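Local coordinates for protein endo-1,4-beta-xylanase C (Paenibacillus barcinonensis, PDB 4XUO) that hydrolyses internal beta-1,4-xylosidic bonds of xylan, and is represented here by its N-terminal CBM22-1 xylan-binding domain, a calcium-containing beta-sandwich, at residues D88-V93 with Y104-A109; T92-D97 with S132-L137. All blocks are in the same frame, centred on the assembly; numbering follows the deposited sequence.

Contact 1 of 2, residues D88-V93 with Y104-A109; sequences DLKFTV and YDQVNA
Val93 and Asp105 form an antiparallel hydrogen-bonded pair, Val93 N to Asp105 O at 3.1 Å and Asp105 N to Val93 O at 2.9 Å, in a hairpin whose strand axes run 139° apart. Beyond Gln106 the returning chain leaves regular pairing: Val107 N gives Phe91 O only a weak bond, and side chains take over. The amide of Asn108 stands in for a backbone partner, its OD1 accepting from Phe91 N at 2.8 Å, in the carbonyl plane and on a lone pair. With CG of Asn108 between its backbone N and carbonyl carbon (chi1 63°), the amide turns back toward the neighbouring strand; a short polar side chain with a carbonyl suits this task. On the face of Phe91 and Val93, the branched Val107 fills the angle between them, CB against Phe91 CB and CG2 against Val93 CG2, both at 3.9 Å. Lys90 and Gln106 lie on the other face and cross at about a right angle. The long, extended lysine chain carries NZ to Gln106 OE1 at 3.2 Å, nearly along the C=O axis. Asp105 turns its carboxylate elsewhere, to Tyr125 and Arg95. The chemistry is thus divided: where the strand pairing fades, a buried asparagine satisfies the Phe91 N-H, Val107 packs on Phe91 and Val93, and a lysine-glutamine bond spans the more exposed face.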
ATOM      1  N   ASP A  88      -8.369  11.656  -1.946  1.00 21.91           N
ATOM      2  CA  ASP A  88      -8.817  10.266  -2.107  1.00 22.98           C
ATOM      3  C   ASP A  88      -7.565   9.404  -2.249  1.00 22.09           C
ATOM      4  O   ASP A  88      -6.611   9.816  -2.916  1.00 26.48           O
ATOM      5  CB  ASP A  88      -9.745  10.097  -3.313  1.00 25.71           C
ATOM      6  CG  ASP A  88     -11.074  10.905  -3.198  1.00 32.13           C
ATOM      7  OD1 ASP A  88     -11.613  11.095  -2.078  1.00 35.63           O
ATOM      8  OD2 ASP A  88     -11.581  11.366  -4.258  1.00 36.02           O
ATOM      9  N   LEU A  89      -7.539   8.257  -1.581  1.00 18.98           N
ATOM     10  CA  LEU A  89      -6.368   7.353  -1.590  1.00 19.24           C
ATOM     11  C   LEU A  89      -6.819   5.960  -2.009  1.00 18.71           C
ATOM     12  O   LEU A  89      -7.885   5.502  -1.589  1.00 17.16           O
ATOM     13  CB  LEU A  89      -5.725   7.223  -0.196  1.00 19.42           C
ATOM     14  CG  LEU A  89      -4.675   8.270   0.173  1.00 20.64           C
ATOM     15  CD1 LEU A  89      -5.259   9.661   0.076  1.00 22.32           C
ATOM     16  CD2 LEU A  89      -4.134   7.986   1.569  1.00 21.24           C
ATOM     17  N   LYS A  90      -5.992   5.273  -2.787  1.00 17.15           N
ATOM     18  CA  LYS A  90      -6.258   3.858  -3.108  1.00 16.85           C
ATOM     19  C   LYS A  90      -4.982   3.078  -3.252  1.00 16.24           C
ATOM     20  O   LYS A  90      -3.914   3.684  -3.491  1.00 15.43           O
ATOM     21  CB  LYS A  90      -7.060   3.730  -4.406  1.00 17.38           C
ATOM     22  CG  LYS A  90      -6.345   4.128  -5.689  1.00 18.54           C
ATOM     23  CD  LYS A  90      -7.272   4.008  -6.892  1.00 20.10           C
ATOM     24  CE  LYS A  90      -6.468   3.696  -8.132  1.00 22.04           C
ATOM     25  NZ  LYS A  90      -7.214   3.959  -9.367  1.00 26.02           N
ATOM     26  N   PHE A  91      -5.089   1.749  -3.161  1.00 15.41           N
ATOM     27  CA  PHE A  91      -3.978   0.858  -3.532  1.00 15.11           C
ATOM     28  C   PHE A  91      -4.043   0.427  -5.000  1.00 14.31           C
ATOM     29  O   PHE A  91      -5.094   0.071  -5.478  1.00 14.96           O
ATOM     30  CB  PHE A  91      -4.030  -0.426  -2.710  1.00 15.76           C
ATOM     31  CG  PHE A  91      -3.669  -0.261  -1.256  1.00 16.54           C
ATOM     32  CD1 PHE A  91      -2.395   0.088  -0.865  1.00 16.81           C
ATOM     33  CD2 PHE A  91      -4.609  -0.588  -0.260  1.00 17.01           C
ATOM     34  CE1 PHE A  91      -2.064   0.189   0.476  1.00 16.93           C
ATOM     35  CE2 PHE A  91      -4.270  -0.507   1.073  1.00 16.97           C
ATOM     36  CZ  PHE A  91      -3.002  -0.105   1.440  1.00 17.27           C
ATOM     37  N   THR A  92      -2.906   0.364  -5.699  1.00 14.83           N
ATOM     38  CA  THR A  92      -2.826  -0.103  -7.077  1.00 14.53           C
ATOM     39  C   THR A  92      -1.640  -1.095  -7.161  1.00 14.80           C
ATOM     40  O   THR A  92      -0.685  -0.964  -6.425  1.00 15.40           O
ATOM     41  CB  THR A  92      -2.551   1.105  -8.002  1.00 15.82           C
ATOM     42  OG1 THR A  92      -3.646   2.024  -7.890  1.00 17.26           O
ATOM     43  CG2 THR A  92      -2.395   0.698  -9.457  1.00 17.17           C
ATOM     44  N   VAL A  93      -1.757  -2.117  -7.998  1.00 15.26           N
ATOM     45  CA  VAL A  93      -0.633  -3.028  -8.319  1.00 15.55           C
ATOM     46  C   VAL A  93      -0.196  -2.812  -9.781  1.00 16.88           C
ATOM     47  O   VAL A  93      -0.958  -2.976 -10.716  1.00 17.86           O
ATOM     48  CB  VAL A  93      -1.002  -4.512  -8.045  1.00 15.90           C
ATOM     49  CG1 VAL A  93       0.164  -5.439  -8.431  1.00 15.52           C
ATOM     50  CG2 VAL A  93      -1.321  -4.695  -6.569  1.00 15.72           C
ATOM     51  N   TYR A 104      -1.823  -1.977 -14.961  1.00 20.45           N
ATOM     52  CA  TYR A 104      -2.204  -1.330 -13.699  1.00 18.70           C
ATOM     53  C   TYR A 104      -3.532  -1.936 -13.240  1.00 19.54           C
ATOM     54  O   TYR A 104      -4.551  -1.773 -13.910  1.00 21.05           O
ATOM     55  CB  TYR A 104      -2.283   0.200 -13.850  1.00 20.42           C
ATOM     56  CG  TYR A 104      -0.896   0.741 -14.098  1.00 21.13           C
ATOM     57  CD1 TYR A 104      -0.020   0.918 -13.037  1.00 22.85           C
ATOM     58  CD2 TYR A 104      -0.438   1.045 -15.385  1.00 23.12           C
ATOM     59  CE1 TYR A 104       1.270   1.365 -13.228  1.00 23.06           C
ATOM     60  CE2 TYR A 104       0.863   1.496 -15.581  1.00 22.93           C
ATOM     61  CZ  TYR A 104       1.711   1.638 -14.499  1.00 24.22           C
ATOM     62  OH  TYR A 104       3.019   2.066 -14.663  1.00 26.71           O
ATOM     63  N   ASP A 105      -3.475  -2.661 -12.140  1.00 18.27           N
ATOM     64  CA  ASP A 105      -4.608  -3.422 -11.590  1.00 17.00           C
ATOM     65  C   ASP A 105      -5.185  -2.700 -10.373  1.00 17.39           C
ATOM     66  O   ASP A 105      -4.445  -2.251  -9.498  1.00 16.10           O
ATOM     67  CB  ASP A 105      -4.134  -4.810 -11.097  1.00 16.66           C
ATOM     68  CG  ASP A 105      -3.620  -5.740 -12.199  1.00 17.23           C
ATOM     69  OD1 ASP A 105      -3.834  -5.497 -13.398  1.00 19.36           O
ATOM     70  OD2 ASP A 105      -2.971  -6.760 -11.846  1.00 18.27           O
ATOM     71  N   GLN A 106      -6.513  -2.604 -10.276  1.00 20.00           N
ATOM     72  CA  GLN A 106      -7.142  -1.924  -9.137  1.00 23.70           C
ATOM     73  C   GLN A 106      -7.338  -2.936  -7.984  1.00 22.63           C
ATOM     74  O   GLN A 106      -7.622  -4.108  -8.213  1.00 28.58           O
ATOM     75  CB  GLN A 106      -8.483  -1.231  -9.536  1.00 27.79           C
ATOM     76  CG  GLN A 106      -9.258  -0.661  -8.331  1.00 32.29           C
ATOM     77  CD  GLN A 106     -10.034   0.650  -8.561  1.00 34.10           C
ATOM     78  OE1 GLN A 106      -9.474   1.711  -8.880  1.00 39.04           O
ATOM     79  NE2 GLN A 106     -11.327   0.581  -8.347  1.00 35.35           N
ATOM     80  N   VAL A 107      -7.058  -2.508  -6.765  1.00 19.00           N
ATOM     81  CA  VAL A 107      -7.261  -3.319  -5.577  1.00 17.42           C
ATOM     82  C   VAL A 107      -8.553  -2.900  -4.915  1.00 17.20           C
ATOM     83  O   VAL A 107      -9.404  -3.736  -4.616  1.00 19.81           O
ATOM     84  CB  VAL A 107      -6.111  -3.123  -4.595  1.00 16.89           C
ATOM     85  CG1 VAL A 107      -6.368  -3.823  -3.259  1.00 17.33           C
ATOM     86  CG2 VAL A 107      -4.836  -3.611  -5.246  1.00 16.95           C
ATOM     87  N   ASN A 108      -8.690  -1.599  -4.683  1.00 16.48           N
ATOM     88  CA  ASN A 108      -9.889  -1.038  -4.009  1.00 16.41           C
ATOM     89  C   ASN A 108     -10.349   0.282  -4.592  1.00 16.83           C
ATOM     90  O   ASN A 108      -9.581   1.010  -5.213  1.00 18.11           O
ATOM     91  CB  ASN A 108      -9.613  -0.834  -2.521  1.00 16.52           C
ATOM     92  CG  ASN A 108      -8.499   0.197  -2.246  1.00 16.82           C
ATOM     93  OD1 ASN A 108      -7.495   0.274  -2.966  1.00 17.31           O
ATOM     94  ND2 ASN A 108      -8.666   0.972  -1.197  1.00 16.21           N
ATOM     95  N   ALA A 109     -11.613   0.611  -4.378  1.00 17.42           N
ATOM     96  CA  ALA A 109     -12.095   1.921  -4.783  1.00 17.31           C
ATOM     97  C   ALA A 109     -11.417   2.988  -3.915  1.00 16.67           C
ATOM     98  O   ALA A 109     -11.200   2.789  -2.730  1.00 17.50           O
ATOM     99  CB  ALA A 109     -13.617   2.004  -4.643  1.00 18.15           C
TER

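Contact 2 of 2, residues T92-D97 with S132-L137; sequences TVERRD and SLLLYL
This is a regular antiparallel pairing of two neighbouring strands, 87-96 and 132-139, in one sheet of the domain's beta-sandwich, with axes 4.5 Å apart at their closest. Two hydrogen-bonded pairs carry it: Thr92 with Tyr136, and Glu94 with Leu134, whose reciprocal N-to-O bonds are both 2.8 Å. On one face, the Tyr136 ring lies alongside Thr92 and covers it in a CH-pi contact, Thr92 CB standing 4.2 Å from the ring centroid and 22° off its normal. CG of Tyr136 sits between its backbone N and carbonyl carbon (chi1 62°), which swings the ring across to the neighbouring strand; Arg27 makes a cation-pi contact with it. With the ring gone, as in an alanine here, CB and CG2 of Thr92 would probably lose their cover and Arg27 its aromatic partner. Further along this face Glu94 runs beside Leu134, its carboxylate held by Arg27 and Tyr104, and Arg96 NH1 reaches Ser132 OG at 3.1 Å, with the hydroxyl in the guanidinium plane. A water joins the same OG to Glu94 O. The opposite face is mainly apolar: Leu133 CD2 meets Val93 CG1 at 4.0 Å and lies against the aliphatic part of Arg95, whose guanidinium goes on to Asp105, while Leu135 CD1 packs on Val93 CG2. Leucine and valine suit the side packed against Tyr125 of strand 119-125, whereas the other face is mixed, CH-pi packing and Leu134 lying beside the polar bonds of Glu94, Arg96 and Ser132.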
ATOM      1  N   THR A  92      -2.906   0.364  -5.699  1.00 14.83           N
ATOM      2  CA  THR A  92      -2.826  -0.103  -7.077  1.00 14.53           C
ATOM      3  C   THR A  92      -1.640  -1.095  -7.161  1.00 14.80           C
ATOM      4  O   THR A  92      -0.685  -0.964  -6.425  1.00 15.40           O
ATOM      5  CB  THR A  92      -2.551   1.105  -8.002  1.00 15.82           C
ATOM      6  OG1 THR A  92      -3.646   2.024  -7.890  1.00 17.26           O
ATOM      7  CG2 THR A  92      -2.395   0.698  -9.457  1.00 17.17           C
ATOM      8  N   VAL A  93      -1.757  -2.117  -7.998  1.00 15.26           N
ATOM      9  CA  VAL A  93      -0.633  -3.028  -8.319  1.00 15.55           C
ATOM     10  C   VAL A  93      -0.196  -2.812  -9.781  1.00 16.88           C
ATOM     11  O   VAL A  93      -0.958  -2.976 -10.716  1.00 17.86           O
ATOM     12  CB  VAL A  93      -1.002  -4.512  -8.045  1.00 15.90           C
ATOM     13  CG1 VAL A  93       0.164  -5.439  -8.431  1.00 15.52           C
ATOM     14  CG2 VAL A  93      -1.321  -4.695  -6.569  1.00 15.72           C
ATOM     15  N   GLU A  94       1.062  -2.404  -9.936  1.00 15.54           N
ATOM     16  CA  GLU A  94       1.731  -2.349 -11.228  1.00 16.93           C
ATOM     17  C   GLU A  94       2.357  -3.728 -11.489  1.00 15.93           C
ATOM     18  O   GLU A  94       3.161  -4.198 -10.702  1.00 17.20           O
ATOM     19  CB  GLU A  94       2.801  -1.269 -11.145  1.00 16.99           C
ATOM     20  CG  GLU A  94       3.798  -1.215 -12.277  1.00 18.18           C
ATOM     21  CD  GLU A  94       4.764  -0.070 -12.050  1.00 19.72           C
ATOM     22  OE1 GLU A  94       5.745  -0.244 -11.306  1.00 22.20           O
ATOM     23  OE2 GLU A  94       4.518   1.012 -12.584  1.00 21.46           O
ATOM     24  N   ARG A  95       1.954  -4.367 -12.596  1.00 16.98           N
ATOM     25  CA  ARG A  95       2.235  -5.776 -12.897  1.00 16.80           C
ATOM     26  C   ARG A  95       2.891  -5.909 -14.288  1.00 17.23           C
ATOM     27  O   ARG A  95       2.442  -5.296 -15.245  1.00 19.27           O
ATOM     28  CB  ARG A  95       0.918  -6.578 -12.866  1.00 17.24           C
ATOM     29  CG  ARG A  95       1.052  -8.038 -13.319  1.00 17.54           C
ATOM     30  CD  ARG A  95      -0.165  -8.900 -12.974  1.00 17.72           C
ATOM     31  NE  ARG A  95      -1.362  -8.299 -13.534  1.00 17.12           N
ATOM     32  CZ  ARG A  95      -1.781  -8.469 -14.794  1.00 18.65           C
ATOM     33  NH1 ARG A  95      -1.180  -9.312 -15.628  1.00 20.25           N
ATOM     34  NH2 ARG A  95      -2.841  -7.813 -15.221  1.00 19.76           N
ATOM     35  N   ARG A  96       3.963  -6.675 -14.398  1.00 17.94           N
ATOM     36  CA  ARG A  96       4.410  -7.138 -15.718  1.00 19.30           C
ATOM     37  C   ARG A  96       3.658  -8.396 -16.070  1.00 20.12           C
ATOM     38  O   ARG A  96       3.742  -9.373 -15.333  1.00 20.66           O
ATOM     39  CB  ARG A  96       5.881  -7.474 -15.714  1.00 20.07           C
ATOM     40  CG  ARG A  96       6.768  -6.289 -15.841  1.00 20.89           C
ATOM     41  CD  ARG A  96       8.190  -6.747 -16.038  1.00 21.57           C
ATOM     42  NE  ARG A  96       9.086  -5.618 -16.250  1.00 20.75           N
ATOM     43  CZ  ARG A  96       9.476  -4.776 -15.299  1.00 21.45           C
ATOM     44  NH1 ARG A  96       9.052  -4.916 -14.045  1.00 23.38           N
ATOM     45  NH2 ARG A  96      10.300  -3.784 -15.593  1.00 21.22           N
ATOM     46  N   ASP A  97       2.963  -8.384 -17.205  1.00 21.24           N
ATOM     47  CA  ASP A  97       2.164  -9.550 -17.587  1.00 24.37           C
ATOM     48  C   ASP A  97       3.055 -10.618 -18.237  1.00 25.94           C
ATOM     49  O   ASP A  97       4.270 -10.448 -18.313  1.00 26.18           O
ATOM     50  CB  ASP A  97       0.951  -9.138 -18.435  1.00 25.50           C
ATOM     51  CG  ASP A  97       1.315  -8.625 -19.821  1.00 25.21           C
ATOM     52  OD1 ASP A  97       2.422  -8.872 -20.320  1.00 25.68           O
ATOM     53  OD2 ASP A  97       0.448  -7.983 -20.418  1.00 28.00           O
ATOM     54  N   SER A 132       6.411  -9.792 -12.310  1.00 22.30           N
ATOM     55  CA  SER A 132       6.698  -8.852 -11.255  1.00 19.93           C
ATOM     56  C   SER A 132       5.414  -8.144 -10.821  1.00 18.03           C
ATOM     57  O   SER A 132       4.537  -7.888 -11.639  1.00 18.83           O
ATOM     58  CB  SER A 132       7.739  -7.811 -11.713  1.00 20.21           C
ATOM     59  OG  SER A 132       7.182  -6.893 -12.612  1.00 22.83           O
ATOM     60  N   LEU A 133       5.361  -7.787  -9.537  1.00 17.33           N
ATOM     61  CA  LEU A 133       4.200  -7.095  -8.910  1.00 17.29           C
ATOM     62  C   LEU A 133       4.712  -6.010  -7.967  1.00 17.04           C
ATOM     63  O   LEU A 133       5.535  -6.301  -7.097  1.00 15.95           O
ATOM     64  CB  LEU A 133       3.405  -8.062  -8.029  1.00 18.38           C
ATOM     65  CG  LEU A 133       2.840  -9.286  -8.714  1.00 18.28           C
ATOM     66  CD1 LEU A 133       2.304 -10.240  -7.645  1.00 20.31           C
ATOM     67  CD2 LEU A 133       1.753  -8.881  -9.698  1.00 18.55           C
ATOM     68  N   LEU A 134       4.225  -4.779  -8.132  1.00 15.65           N
ATOM     69  CA  LEU A 134       4.568  -3.684  -7.248  1.00 16.10           C
ATOM     70  C   LEU A 134       3.300  -2.998  -6.740  1.00 16.31           C
ATOM     71  O   LEU A 134       2.533  -2.426  -7.518  1.00 15.73           O
ATOM     72  CB  LEU A 134       5.449  -2.677  -7.983  1.00 17.32           C
ATOM     73  CG  LEU A 134       5.744  -1.529  -7.031  1.00 19.31           C
ATOM     74  CD1 LEU A 134       6.886  -1.891  -6.109  1.00 18.57           C
ATOM     75  CD2 LEU A 134       5.914  -0.202  -7.748  1.00 22.63           C
ATOM     76  N   LEU A 135       3.087  -3.076  -5.431  1.00 14.94           N
ATOM     77  CA  LEU A 135       1.961  -2.382  -4.761  1.00 15.09           C
ATOM     78  C   LEU A 135       2.377  -0.950  -4.421  1.00 14.99           C
ATOM     79  O   LEU A 135       3.484  -0.703  -3.950  1.00 15.63           O
ATOM     80  CB  LEU A 135       1.619  -3.135  -3.468  1.00 15.14           C
ATOM     81  CG  LEU A 135       0.514  -2.517  -2.592  1.00 14.93           C
ATOM     82  CD1 LEU A 135      -0.780  -2.609  -3.346  1.00 15.59           C
ATOM     83  CD2 LEU A 135       0.434  -3.312  -1.285  1.00 14.76           C
ATOM     84  N   TYR A 136       1.489  -0.003  -4.638  1.00 15.05           N
ATOM     85  CA  TYR A 136       1.702   1.358  -4.172  1.00 14.37           C
ATOM     86  C   TYR A 136       0.410   2.017  -3.728  1.00 15.57           C
ATOM     87  O   TYR A 136      -0.684   1.625  -4.148  1.00 14.85           O
ATOM     88  CB  TYR A 136       2.482   2.241  -5.178  1.00 14.96           C
ATOM     89  CG  TYR A 136       1.857   2.477  -6.530  1.00 15.16           C
ATOM     90  CD1 TYR A 136       1.863   1.480  -7.499  1.00 15.57           C
ATOM     91  CD2 TYR A 136       1.295   3.715  -6.870  1.00 15.16           C
ATOM     92  CE1 TYR A 136       1.317   1.686  -8.735  1.00 14.99           C
ATOM     93  CE2 TYR A 136       0.773   3.941  -8.112  1.00 15.58           C
ATOM     94  CZ  TYR A 136       0.771   2.927  -9.056  1.00 16.27           C
ATOM     95  OH  TYR A 136       0.240   3.144 -10.309  1.00 19.17           O
ATOM     96  N   LEU A 137       0.564   3.015  -2.864  1.00 15.79           N
ATOM     97  CA  LEU A 137      -0.574   3.782  -2.309  1.00 15.70           C
ATOM     98  C   LEU A 137      -0.512   5.188  -2.917  1.00 16.98           C
ATOM     99  O   LEU A 137       0.486   5.886  -2.736  1.00 17.98           O
ATOM    100  CB  LEU A 137      -0.447   3.807  -0.786  1.00 16.17           C
ATOM    101  CG  LEU A 137      -1.421   4.662   0.020  1.00 16.07           C
ATOM    102  CD1 LEU A 137      -2.860   4.131  -0.098  1.00 16.91           C
ATOM    103  CD2 LEU A 137      -0.999   4.719   1.478  1.00 15.80           C
TER
HETATM  104  O   HOH W   1       5.581  -4.895 -11.748  1.00 26.18           O

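In the fold
Contacts 1 and 2 use the two edges of strand 87-96, which pairs with strand 102-106 in one and strand 132-139 in the other, so all three are consecutive in a single sheet; the contacts lie about 10 Å apart, centre to centre. Thr92 and Val93 belong to both. Side chains tie the contacts further: Asp105 OD2 forms a salt bridge with Arg95 NE at 2.8 Å, Tyr104 OH probably hydrogen-bonds to Glu94 OE2 at 2.8 Å, and Tyr104 CD1 packs 3.5 Å from Tyr136 OH. The calcium ion, bound by Ser15, Glu17, Gln41, Gln44 and Asp149, is about 14 Å from the Phe91 side chain, and none of these five residues lies in either contact.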